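Local coordinates for salicylic acid-binding protein 2 (Nicotiana tabacum, PDB 1XKL) that hydrolyses methyl salicylate to salicylic acid and methanol, releasing the active signal that switches on systemic acquired resistance in tobacco, at residues V78-G83 and A236-M241; L160-S165 and E209-P214; I231-A236 and Q246-S251. All blocks are in the same frame, centred on the assembly; numbering follows the deposited sequence.

Contact 1: V78-G83 and A236-M241. With STH (2-amino-4H-1,3-benzoxathiin-4-ol), chain E.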
loop_
_atom_site.group_PDB
_atom_site.type_symbol
_atom_site.label_atom_id
_atom_site.label_comp_id
_atom_site.label_asym_id
_atom_site.label_seq_id
_atom_site.Cartn_x
_atom_site.Cartn_y
_atom_site.Cartn_z
ATOM N N VAL A 78 -13.722 3.230 38.922
ATOM C CA VAL A 78 -13.038 4.470 38.613
ATOM C C VAL A 78 -13.160 4.669 37.106
ATOM O O VAL A 78 -12.618 3.894 36.316
ATOM C CB VAL A 78 -11.558 4.420 39.053
ATOM C CG1 VAL A 78 -10.876 5.761 38.773
ATOM C CG2 VAL A 78 -11.489 4.106 40.550
ATOM N N GLY A 79 -13.917 5.694 36.728
ATOM C CA GLY A 79 -14.134 5.989 35.330
ATOM C C GLY A 79 -13.462 7.270 34.903
ATOM O O GLY A 79 -13.604 8.315 35.537
ATOM N N HIS A 80 -12.724 7.193 33.812
ATOM C CA HIS A 80 -12.018 8.346 33.289
ATOM C C HIS A 80 -12.642 8.823 31.980
ATOM O O HIS A 80 -12.995 8.008 31.123
ATOM C CB HIS A 80 -10.550 7.975 33.069
ATOM C CG HIS A 80 -9.763 9.017 32.335
ATOM N ND1 HIS A 80 -9.280 8.823 31.062
ATOM C CD2 HIS A 80 -9.387 10.268 32.696
ATOM C CE1 HIS A 80 -8.638 9.912 30.664
ATOM N NE2 HIS A 80 -8.689 10.802 31.638
ATOM N N SER A 81 -12.771 10.142 31.840
ATOM C CA SER A 81 -13.288 10.704 30.726
ATOM C C SER A 81 -14.654 10.080 30.343
ATOM O O SER A 81 -15.564 10.076 31.173
ATOM C CB SER A 81 -12.257 10.557 29.612
ATOM O OG SER A 81 -12.094 11.349 28.476
ATOM N N LEU A 82 -14.793 9.555 29.123
ATOM C CA LEU A 82 -16.036 8.937 28.658
ATOM C C LEU A 82 -16.362 7.706 29.492
ATOM O O LEU A 82 -17.481 7.198 29.451
ATOM C CB LEU A 82 -15.918 8.526 27.174
ATOM C CG LEU A 82 -17.128 7.825 26.533
ATOM C CD1 LEU A 82 -18.324 8.773 26.598
ATOM C CD2 LEU A 82 -16.844 7.437 25.076
ATOM N N GLY A 83 -15.379 7.241 30.258
ATOM C CA GLY A 83 -15.563 6.064 31.091
ATOM C C GLY A 83 -16.643 6.253 32.130
ATOM O O GLY A 83 -17.230 5.283 32.612
ATOM N N ALA A 236 -2.875 18.965 37.266
ATOM C CA ALA A 236 -3.036 17.811 36.392
ATOM C C ALA A 236 -3.857 18.117 35.145
ATOM O O ALA A 236 -4.860 18.841 35.201
ATOM C CB ALA A 236 -3.681 16.669 37.159
ATOM N N ASP A 237 -3.414 17.565 34.018
ATOM C CA ASP A 237 -4.131 17.736 32.771
ATOM C C ASP A 237 -5.172 16.629 32.704
ATOM O O ASP A 237 -5.425 15.959 33.702
ATOM C CB ASP A 237 -3.187 17.664 31.557
ATOM C CG ASP A 237 -2.353 16.373 31.510
ATOM O OD1 ASP A 237 -2.684 15.384 32.198
ATOM O OD2 ASP A 237 -1.374 16.361 30.753
ATOM N N HIS A 238 -5.773 16.435 31.534
ATOM C CA HIS A 238 -6.797 15.411 31.374
ATOM C C HIS A 238 -6.337 14.001 31.740
ATOM O O HIS A 238 -7.138 13.181 32.188
ATOM C CB HIS A 238 -7.317 15.397 29.938
ATOM C CG HIS A 238 -8.531 14.548 29.752
ATOM N ND1 HIS A 238 -9.725 14.812 30.395
ATOM C CD2 HIS A 238 -8.734 13.414 29.040
ATOM C CE1 HIS A 238 -10.602 13.877 30.090
ATOM N NE2 HIS A 238 -10.026 13.013 29.269
HETATM N N MSE A 239 -5.055 13.718 31.553
HETATM C CA MSE A 239 -4.515 12.386 31.840
HETATM C C MSE A 239 -3.833 12.310 33.204
HETATM O O MSE A 239 -2.635 12.024 33.304
HETATM C CB MSE A 239 -3.523 11.988 30.744
HETATM C CG MSE A 239 -4.019 10.908 29.790
HETATM SE SE MSE A 239 -5.694 11.333 28.918
HETATM C CE MSE A 239 -5.274 13.110 28.373
ATOM N N ALA A 240 -4.607 12.547 34.255
ATOM C CA ALA A 240 -4.079 12.531 35.610
ATOM C C ALA A 240 -3.331 11.248 35.981
ATOM O O ALA A 240 -2.358 11.306 36.729
ATOM C CB ALA A 240 -5.213 12.784 36.605
HETATM N N MSE A 241 -3.771 10.098 35.470
HETATM C CA MSE A 241 -3.112 8.833 35.810
HETATM C C MSE A 241 -1.725 8.707 35.196
HETATM O O MSE A 241 -0.977 7.777 35.512
HETATM C CB MSE A 241 -3.966 7.623 35.398
HETATM C CG MSE A 241 -4.017 7.345 33.908
HETATM SE SE MSE A 241 -5.213 8.558 32.971
HETATM C CE MSE A 241 -6.797 7.463 33.014
HETATM C C8 STH E . -13.975 11.463 25.826
HETATM O O8 STH E . -15.236 11.100 25.465
HETATM C C1 STH E . -13.475 12.856 25.643
HETATM C C2 STH E . -12.089 13.196 26.047
HETATM C C3 STH E . -11.614 14.527 25.869
HETATM C C4 STH E . -12.457 15.522 25.282
HETATM C C5 STH E . -13.791 15.202 24.883
HETATM C C6 STH E . -14.288 13.892 25.047
HETATM C C7 STH E . -11.798 11.032 27.129
HETATM O O2 STH E . -11.229 12.236 26.640
HETATM N N7 STH E . -10.811 10.056 27.100
HETATM S S7 STH E . -13.139 10.497 26.408
#

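Contact 2: L160-S165 and E209-P214. With STH (2-amino-4H-1,3-benzoxathiin-4-ol), chain E.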
loop_
_atom_site.group_PDB
_atom_site.type_symbol
_atom_site.label_atom_id
_atom_site.label_comp_id
_atom_site.label_asym_id
_atom_site.label_seq_id
_atom_site.Cartn_x
_atom_site.Cartn_y
_atom_site.Cartn_z
ATOM N N LEU A 160 -4.992 17.107 25.592
ATOM C CA LEU A 160 -5.062 16.031 26.563
ATOM C C LEU A 160 -3.777 15.761 27.350
ATOM O O LEU A 160 -3.824 15.508 28.555
ATOM C CB LEU A 160 -5.523 14.744 25.863
ATOM C CG LEU A 160 -6.888 14.723 25.152
ATOM C CD1 LEU A 160 -7.294 13.271 24.877
ATOM C CD2 LEU A 160 -7.935 15.392 26.004
ATOM N N TYR A 161 -2.635 15.839 26.674
ATOM C CA TYR A 161 -1.345 15.557 27.296
ATOM C C TYR A 161 -0.407 16.768 27.417
ATOM O O TYR A 161 0.804 16.592 27.541
ATOM C CB TYR A 161 -0.622 14.465 26.487
ATOM C CG TYR A 161 -1.320 13.114 26.428
ATOM C CD1 TYR A 161 -2.567 12.967 25.813
ATOM C CD2 TYR A 161 -0.739 11.987 27.007
ATOM C CE1 TYR A 161 -3.221 11.728 25.784
ATOM C CE2 TYR A 161 -1.385 10.745 26.983
ATOM C CZ TYR A 161 -2.624 10.624 26.375
ATOM O OH TYR A 161 -3.278 9.413 26.391
ATOM N N GLN A 162 -0.947 17.985 27.410
ATOM C CA GLN A 162 -0.083 19.161 27.463
ATOM C C GLN A 162 0.864 19.207 28.673
ATOM O O GLN A 162 1.881 19.898 28.638
ATOM C CB GLN A 162 -0.919 20.463 27.353
ATOM C CG GLN A 162 -1.479 21.068 28.643
ATOM C CD GLN A 162 -2.758 20.420 29.119
ATOM O OE1 GLN A 162 -3.305 19.534 28.465
ATOM N NE2 GLN A 162 -3.240 20.854 30.275
ATOM N N LEU A 163 0.545 18.457 29.723
ATOM C CA LEU A 163 1.378 18.420 30.919
ATOM C C LEU A 163 2.017 17.050 31.144
ATOM O O LEU A 163 2.642 16.817 32.176
ATOM C CB LEU A 163 0.561 18.797 32.166
ATOM C CG LEU A 163 0.004 20.218 32.258
ATOM C CD1 LEU A 163 -0.846 20.378 33.524
ATOM C CD2 LEU A 163 1.155 21.197 32.264
ATOM N N CYS A 164 1.857 16.135 30.194
ATOM C CA CYS A 164 2.452 14.810 30.337
ATOM C C CYS A 164 3.827 14.802 29.678
ATOM O O CYS A 164 4.194 15.755 28.993
ATOM C CB CYS A 164 1.545 13.739 29.717
ATOM S SG CYS A 164 -0.062 13.520 30.564
ATOM N N SER A 165 4.593 13.737 29.898
ATOM C CA SER A 165 5.936 13.636 29.326
ATOM C C SER A 165 5.886 13.306 27.841
ATOM O O SER A 165 4.855 12.893 27.319
ATOM C CB SER A 165 6.743 12.559 30.057
ATOM O OG SER A 165 6.165 11.276 29.882
ATOM N N GLU A 209 -6.135 21.512 35.453
ATOM C CA GLU A 209 -5.481 21.916 34.214
ATOM C C GLU A 209 -5.976 21.186 32.977
ATOM O O GLU A 209 -5.371 21.278 31.910
ATOM C CB GLU A 209 -3.972 21.735 34.351
ATOM C CG GLU A 209 -3.383 22.528 35.497
ATOM C CD GLU A 209 -3.678 24.007 35.374
ATOM O OE1 GLU A 209 -3.344 24.590 34.321
ATOM O OE2 GLU A 209 -4.247 24.588 36.326
ATOM N N ASP A 210 -7.085 20.477 33.116
ATOM C CA ASP A 210 -7.655 19.733 32.008
ATOM C C ASP A 210 -8.058 20.651 30.860
ATOM O O ASP A 210 -8.795 21.616 31.064
ATOM C CB ASP A 210 -8.889 18.971 32.481
ATOM C CG ASP A 210 -9.255 17.828 31.564
ATOM O OD1 ASP A 210 -9.142 17.983 30.329
ATOM O OD2 ASP A 210 -9.670 16.772 32.086
ATOM N N LYS A 211 -7.583 20.348 29.654
ATOM C CA LYS A 211 -7.934 21.133 28.475
ATOM C C LYS A 211 -8.890 20.374 27.552
ATOM O O LYS A 211 -9.400 20.943 26.591
ATOM C CB LYS A 211 -6.693 21.510 27.661
ATOM C CG LYS A 211 -5.886 22.688 28.181
ATOM C CD LYS A 211 -5.088 23.266 27.023
ATOM C CE LYS A 211 -4.302 24.492 27.432
ATOM N NZ LYS A 211 -3.188 24.140 28.369
ATOM N N GLY A 212 -9.116 19.092 27.821
ATOM C CA GLY A 212 -10.018 18.324 26.975
ATOM C C GLY A 212 -11.440 18.562 27.430
ATOM O O GLY A 212 -12.333 18.929 26.658
ATOM N N ILE A 213 -11.628 18.324 28.719
ATOM C CA ILE A 213 -12.887 18.528 29.412
ATOM C C ILE A 213 -12.440 19.532 30.470
ATOM O O ILE A 213 -12.029 19.157 31.568
ATOM C CB ILE A 213 -13.378 17.244 30.097
ATOM C CG1 ILE A 213 -13.565 16.132 29.059
ATOM C CG2 ILE A 213 -14.672 17.518 30.834
ATOM C CD1 ILE A 213 -14.227 14.875 29.617
ATOM N N PRO A 214 -12.483 20.826 30.131
ATOM C CA PRO A 214 -12.078 21.918 31.024
ATOM C C PRO A 214 -12.674 21.881 32.427
ATOM O O PRO A 214 -13.765 21.354 32.638
ATOM C CB PRO A 214 -12.448 23.176 30.232
ATOM C CG PRO A 214 -13.498 22.700 29.259
ATOM C CD PRO A 214 -13.013 21.347 28.861
HETATM C C8 STH E . -13.975 11.463 25.826
HETATM O O8 STH E . -15.236 11.100 25.465
HETATM C C1 STH E . -13.475 12.856 25.643
HETATM C C2 STH E . -12.089 13.196 26.047
HETATM C C3 STH E . -11.614 14.527 25.869
HETATM C C4 STH E . -12.457 15.522 25.282
HETATM C C5 STH E . -13.791 15.202 24.883
HETATM C C6 STH E . -14.288 13.892 25.047
HETATM C C7 STH E . -11.798 11.032 27.129
HETATM O O2 STH E . -11.229 12.236 26.640
HETATM N N7 STH E . -10.811 10.056 27.100
HETATM S S7 STH E . -13.139 10.497 26.408
HETATM O O HOH W 1 -5.518 18.669 29.112
#

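Contact 3: I231-A236 and Q246-S251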
loop_
_atom_site.group_PDB
_atom_site.type_symbol
_atom_site.label_atom_id
_atom_site.label_comp_id
_atom_site.label_asym_id
_atom_site.label_seq_id
_atom_site.Cartn_x
_atom_site.Cartn_y
_atom_site.Cartn_z
ATOM N N ILE A 231 -13.261 15.965 44.871
ATOM C CA ILE A 231 -11.828 15.971 45.118
ATOM C C ILE A 231 -11.172 16.748 43.993
ATOM O O ILE A 231 -11.699 16.809 42.884
ATOM C CB ILE A 231 -11.256 14.542 45.112
ATOM C CG1 ILE A 231 -11.996 13.675 46.134
ATOM C CG2 ILE A 231 -9.771 14.581 45.408
ATOM C CD1 ILE A 231 -11.944 14.203 47.552
ATOM N N GLU A 232 -10.013 17.327 44.266
ATOM C CA GLU A 232 -9.316 18.100 43.255
ATOM C C GLU A 232 -7.829 17.740 43.154
ATOM O O GLU A 232 -7.158 17.544 44.167
ATOM C CB GLU A 232 -9.480 19.588 43.571
ATOM C CG GLU A 232 -8.588 20.517 42.769
ATOM C CD GLU A 232 -8.718 21.971 43.205
ATOM O OE1 GLU A 232 -9.814 22.551 43.042
ATOM O OE2 GLU A 232 -7.721 22.529 43.710
ATOM N N ILE A 233 -7.329 17.628 41.925
ATOM C CA ILE A 233 -5.914 17.340 41.701
ATOM C C ILE A 233 -5.332 18.534 40.954
ATOM O O ILE A 233 -5.476 18.653 39.739
ATOM C CB ILE A 233 -5.687 16.058 40.862
ATOM C CG1 ILE A 233 -6.188 14.830 41.625
ATOM C CG2 ILE A 233 -4.207 15.891 40.551
ATOM C CD1 ILE A 233 -5.957 13.520 40.903
ATOM N N LYS A 234 -4.678 19.421 41.702
ATOM C CA LYS A 234 -4.066 20.628 41.149
ATOM C C LYS A 234 -2.869 20.334 40.260
ATOM O O LYS A 234 -2.029 19.505 40.597
ATOM C CB LYS A 234 -3.611 21.557 42.286
ATOM C CG LYS A 234 -4.494 22.772 42.525
ATOM C CD LYS A 234 -4.440 23.735 41.352
ATOM C CE LYS A 234 -5.247 25.010 41.624
ATOM N NZ LYS A 234 -5.188 25.952 40.455
ATOM N N GLY A 235 -2.797 21.026 39.128
ATOM C CA GLY A 235 -1.682 20.857 38.213
ATOM C C GLY A 235 -1.757 19.680 37.258
ATOM O O GLY A 235 -0.816 19.427 36.511
ATOM N N ALA A 236 -2.875 18.965 37.266
ATOM C CA ALA A 236 -3.036 17.811 36.392
ATOM C C ALA A 236 -3.857 18.117 35.145
ATOM O O ALA A 236 -4.860 18.841 35.201
ATOM C CB ALA A 236 -3.681 16.669 37.159
ATOM N N GLN A 246 0.760 9.263 41.476
ATOM C CA GLN A 246 0.839 9.118 42.922
ATOM C C GLN A 246 -0.231 9.969 43.614
ATOM O O GLN A 246 -0.812 9.540 44.609
ATOM C CB GLN A 246 2.248 9.478 43.422
ATOM C CG GLN A 246 3.361 8.770 42.642
ATOM C CD GLN A 246 4.759 9.117 43.122
ATOM O OE1 GLN A 246 5.253 8.547 44.096
ATOM N NE2 GLN A 246 5.401 10.065 42.442
ATOM N N LYS A 247 -0.508 11.162 43.105
ATOM C CA LYS A 247 -1.553 11.982 43.731
ATOM C C LYS A 247 -2.908 11.303 43.561
ATOM O O LYS A 247 -3.716 11.260 44.493
ATOM C CB LYS A 247 -1.590 13.385 43.123
ATOM C CG LYS A 247 -0.496 14.299 43.631
ATOM C CD LYS A 247 -0.578 15.664 42.982
ATOM C CE LYS A 247 0.586 16.539 43.416
ATOM N NZ LYS A 247 0.599 17.851 42.713
ATOM N N LEU A 248 -3.146 10.756 42.372
ATOM C CA LEU A 248 -4.401 10.070 42.076
ATOM C C LEU A 248 -4.535 8.828 42.949
ATOM O O LEU A 248 -5.615 8.530 43.466
ATOM C CB LEU A 248 -4.448 9.653 40.599
ATOM C CG LEU A 248 -5.805 9.603 39.888
ATOM C CD1 LEU A 248 -5.643 8.813 38.586
ATOM C CD2 LEU A 248 -6.870 8.969 40.759
ATOM N N CYS A 249 -3.440 8.090 43.106
ATOM C CA CYS A 249 -3.477 6.885 43.927
ATOM C C CYS A 249 -3.844 7.226 45.372
ATOM O O CYS A 249 -4.668 6.547 45.986
ATOM C CB CYS A 249 -2.117 6.167 43.893
ATOM S SG CYS A 249 -2.006 4.693 44.962
ATOM N N ALA A 250 -3.234 8.276 45.913
ATOM C CA ALA A 250 -3.525 8.663 47.288
ATOM C C ALA A 250 -5.008 9.013 47.436
ATOM O O ALA A 250 -5.644 8.639 48.420
ATOM C CB ALA A 250 -2.648 9.841 47.702
ATOM N N SER A 251 -5.559 9.709 46.445
ATOM C CA SER A 251 -6.967 10.086 46.474
ATOM C C SER A 251 -7.852 8.843 46.441
ATOM O O SER A 251 -8.831 8.750 47.182
ATOM C CB SER A 251 -7.297 10.995 45.286
ATOM O OG SER A 251 -6.508 12.172 45.312
#

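Contact 1: V78-G83 and A236-M241
H238 and S81, the histidine and nucleophile of the catalytic triad, meet in a hydrogen bond that runs from H238 NE2 to S81 OG over 2.8 Å with an N-H...O angle of 146°. S81 OG lies in the plane of the imidazole, at its edge. A second bond holds that histidine's own backbone carbonyl: H80 NE2 donates to H238 O at 2.9 Å, and an angle of 156° makes it fairly straight. With CG anti to the backbone N (chi1 171°), the H80 ring leaves the strand and reaches across to this carbonyl, so H80, in the second shell, probably steadies the loop that carries the catalytic histidine.

Nonpolar contacts fix the same ring. S81 CB lies over the centre of one face of H80, while CE of selenomethionine M241 presses on the opposite face in a CH-pi contact, 3.5 Å from the ring centroid. Selenium of M239 comes to the edge instead, 3.7 Å from H80 CE1. The two imidazoles lie oblique to each other, H80 NE2 standing over one face of H238.

S81 sits with a positive phi in a type II' turn from H80 to G83, closed by G83 N on H80 O. This is the nucleophile elbow of the alpha/beta hydrolases, and D210 accepts from H238 ND1 behind it.

Bonded at 1.4 Å to C7 of the bound benzoxathiin, S81 OG is no free hydroxyl here. H238 NE2 also lies 3.0 Å from ligand atom O2, a geometry consistent with a trapped covalent state of the nucleophile.

Contact 2: L160-S165 and E209-P214
D210 OD1 is gripped by two backbone N-H groups, from G212 at 2.7 Å and from I213 at 3.0 Å: an Asx turn to G212 that the bond from I213 N extends into an Asx motif. It curls the loop 209-214, which carries the catalytic acid of this alpha/beta hydrolase and brings G212 up against L160. The two donors differ in approach: G212 N comes nearly along the C-O axis, whereas I213 N arrives from above the carboxylate plane. The other oxygen, OD2, accepts from the catalytic H238, so the two N-H groups probably help hold the carboxylate in orientation for the charge relay.

Across the interface Q162 uses both ends of its amide. NE2 gives a weak, bent bond to E209 O, 2.7 Å long, and OE1 accepts from a water that in turn accepts from K211 N. The amide thus meets two backbone groups of the loop, one directly though weakly, one through the water. K211 crosses it obliquely, and a bend at its last torsion (chi4 69°) leaves NZ 3.5 Å from Q162 CG. Nearer the surface, L163 CD1 rests on the aliphatic part of E209, 3.5 Å from its CB.

At the buried end the loop after helix 153-160 meets the ligand pocket, and Y122 OH is hydrogen-bonded to G212 O. L160 starts away from loop 209-214 but one methyl turns back: with no side chain on G212 to intervene, L160 CD2 lies 3.7 Å from G212 CA and 3.8 Å from ligand atom C3.

Contact 3: I231-A236 and Q246-S251
The strand bearing I231 and I233 runs almost antiparallel to the helix bearing K247, L248 and S251: the axes of strand 231-233 and helix 246-251 make an angle of 167° and approach to 9.6 Å. The alpha carbons come nearest in two places, I233 with K247 at 7.2 Å and I231 with S251 at 7.8 Å, so that one end of each element faces the opposite end of the other. The chain then swings through a type II turn from I233 to A236, with G235 taking the positive phi of 82° that this turn asks for at its third position.

No hydrogen bond joins the two segments, and the contact is made by alternate strand side chains. I233 does most of the work. With CG1 anti to the carbonyl carbon (chi1 -65°) and the chain extended beyond it, CD1 reaches the helix, where it lies 4.0 Å from both CA and CG of L248. The same isoleucine lies loosely beside the extended chain of K247, its CG2 4.4 Å from K247 CD. One helical turn beyond K247, S251 OG faces I231 CG2 at 4.1 Å. That hydroxyl is satisfied within the helix: it donates to K247 O at 3.0 Å, while S251 N reaches the same oxygen from the other face of the carbonyl plane.

I231, I233 and L248 all also touch I205 on the neighbouring strand 202-207, and L248 and C249 turn to L23 of helix 23-29. What results is the last strand-then-helix step of the alpha/beta hydrolase fold, the C-terminal helix laid back against the outermost strand of this chain's parallel sheet after the chain has passed through the catalytic histidine loop.

How the contacts relate
Contacts 1 and 2 together assemble the catalytic triad, whose join is H238 ND1 to D210 OD2 at 2.6 Å; their centres lie 10 Å apart and both touch the bound benzoxathiin. A backbone link, A236 O to E209 N at 3.0 Å, ties the histidine loop to loop 209-214. A236 also belongs to contact 3, and along the chain the segments of contacts 1 and 3 alternate. Contact 3 stands back from the pocket, the nearest atoms of the L248 side chain and the ligand being about 13 Å apart. It meets contact 1 where L248 CD1 packs 3.8 Å from M241 CA, against M241 in the short helix 240-243 that follows the histidine.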